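Putative glucarate dehydratase (Pseudomonas fluorescens, PDB 4IT1) probably catalyses the magnesium-dependent dehydration of D-glucarate to 5-dehydro-4-deoxy-D-glucarate, as a member of the mandelate racemase/muconate lactonizing enzyme family. Local coordinates at residues E57-S60 with Y64-L67. Residues are numbered along the deposited sequence; the frame is centred on the assembly and turned at random.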
loop_
_atom_site.group_PDB
_atom_site.type_symbol
_atom_site.label_atom_id
_atom_site.label_comp_id
_atom_site.label_asym_id
_atom_site.label_seq_id
_atom_site.Cartn_x
_atom_site.Cartn_y
_atom_site.Cartn_z
ATOM N N GLU A 57 -6.529 -23.154 -10.043
ATOM C CA GLU A 57 -5.537 -23.284 -11.112
ATOM C C GLU A 57 -5.811 -22.253 -12.193
ATOM O O GLU A 57 -6.933 -22.142 -12.681
ATOM C CB GLU A 57 -5.602 -24.672 -11.747
ATOM C CG GLU A 57 -4.361 -25.528 -11.570
ATOM C CD GLU A 57 -4.306 -26.707 -12.540
ATOM O OE1 GLU A 57 -3.256 -27.378 -12.590
ATOM O OE2 GLU A 57 -5.302 -26.965 -13.255
ATOM N N ILE A 58 -4.786 -21.495 -12.558
ATOM C CA ILE A 58 -4.871 -20.583 -13.694
ATOM C C ILE A 58 -3.862 -21.034 -14.749
ATOM O O ILE A 58 -2.796 -21.553 -14.415
ATOM C CB ILE A 58 -4.598 -19.118 -13.281
ATOM C CG1 ILE A 58 -5.514 -18.695 -12.123
ATOM C CG2 ILE A 58 -4.732 -18.166 -14.467
ATOM C CD1 ILE A 58 -6.986 -18.604 -12.466
ATOM N N GLU A 59 -4.215 -20.855 -16.016
ATOM C CA GLU A 59 -3.313 -21.161 -17.114
ATOM C C GLU A 59 -3.402 -20.055 -18.154
ATOM O O GLU A 59 -4.465 -19.457 -18.368
ATOM C CB GLU A 59 -3.638 -22.527 -17.734
ATOM C CG GLU A 59 -2.528 -23.113 -18.600
ATOM C CD GLU A 59 -3.018 -24.198 -19.548
ATOM O OE1 GLU A 59 -2.541 -25.349 -19.433
ATOM O OE2 GLU A 59 -3.879 -23.901 -20.407
ATOM N N SER A 60 -2.267 -19.789 -18.789
ATOM C CA SER A 60 -2.143 -18.725 -19.773
ATOM C C SER A 60 -1.950 -19.303 -21.172
ATOM O O SER A 60 -1.644 -20.491 -21.314
ATOM C CB SER A 60 -0.952 -17.846 -19.405
ATOM O OG SER A 60 0.173 -18.645 -19.056
ATOM N N TYR A 64 2.021 -20.993 -18.983
ATOM C CA TYR A 64 2.385 -20.749 -17.580
ATOM C C TYR A 64 1.191 -20.949 -16.642
ATOM O O TYR A 64 0.054 -20.617 -16.994
ATOM C CB TYR A 64 3.020 -19.364 -17.394
ATOM C CG TYR A 64 4.288 -19.154 -18.197
ATOM C CD1 TYR A 64 5.456 -19.861 -17.901
ATOM C CD2 TYR A 64 4.321 -18.243 -19.252
ATOM C CE1 TYR A 64 6.614 -19.668 -18.637
ATOM C CE2 TYR A 64 5.473 -18.047 -19.995
ATOM C CZ TYR A 64 6.616 -18.758 -19.682
ATOM O OH TYR A 64 7.759 -18.557 -20.419
ATOM N N ILE A 65 1.466 -21.499 -15.458
ATOM C CA ILE A 65 0.429 -21.876 -14.487
ATOM C C ILE A 65 0.565 -21.144 -13.136
ATOM O O ILE A 65 1.594 -21.253 -12.454
ATOM C CB ILE A 65 0.396 -23.412 -14.263
ATOM C CG1 ILE A 65 -0.065 -24.139 -15.534
ATOM C CG2 ILE A 65 -0.513 -23.779 -13.093
ATOM C CD1 ILE A 65 0.206 -25.634 -15.541
ATOM N N GLY A 66 -0.488 -20.409 -12.767
ATOM C CA GLY A 66 -0.589 -19.746 -11.459
ATOM C C GLY A 66 -1.540 -20.462 -10.511
ATOM O O GLY A 66 -2.629 -20.872 -10.910
ATOM N N LEU A 67 -1.129 -20.603 -9.251
ATOM C CA LEU A 67 -1.885 -21.363 -8.250
ATOM C C LEU A 67 -2.523 -20.502 -7.147
ATOM O O LEU A 67 -2.021 -19.425 -6.816
ATOM C CB LEU A 67 -0.996 -22.430 -7.600
ATOM C CG LEU A 67 -0.286 -23.471 -8.467
ATOM C CD1 LEU A 67 0.473 -24.427 -7.563
ATOM C CD2 LEU A 67 -1.261 -24.236 -9.354
#
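Ile58 and Gly66 form the hydrogen-bonded pair of a beta hairpin, strands 50-60 and 65-70, in the three-stranded antiparallel sheet of the enolase-superfamily N-terminal domain. Ile58 N gives a bond of 2.8 Å to Gly66 O, nearly in line with the carbonyl. The return bond from Gly66 N to Ile58 O is longer, 3.1 Å, and its donor sits 43° out of the carbonyl plane; Ile65 CA also makes a CH...O contact to that oxygen.

At the turn end, Tyr64 O is gripped twice by one residue: Ser60 N reaches it at 3.0 Å and Ser60 OG at 2.9 Å, the hydroxyl coming in from the side of the C=O. With chi1 at 45°, OG lies between the backbone N and the carbonyl carbon of Ser60, a rotation that brings the hydroxyl to the same oxygen as the amide. Replaced by alanine, Ser60 loses OG; Tyr64 O would then probably be held by the backbone amide alone of these two donors, and the turn end would be less firmly tied.

Side chains divide between two faces. Ile58 packs on Ala139 of helix 128-148, with Gly66 adding no side chain beside it. On the other face, Glu59 and Ile65 cross at a slant, Glu59 CG lying 4.1 Å from Ile65 CG1, while Glu57 and Leu67 run side by side, Glu57 CG lying 4.0 Å from Leu67 CD2.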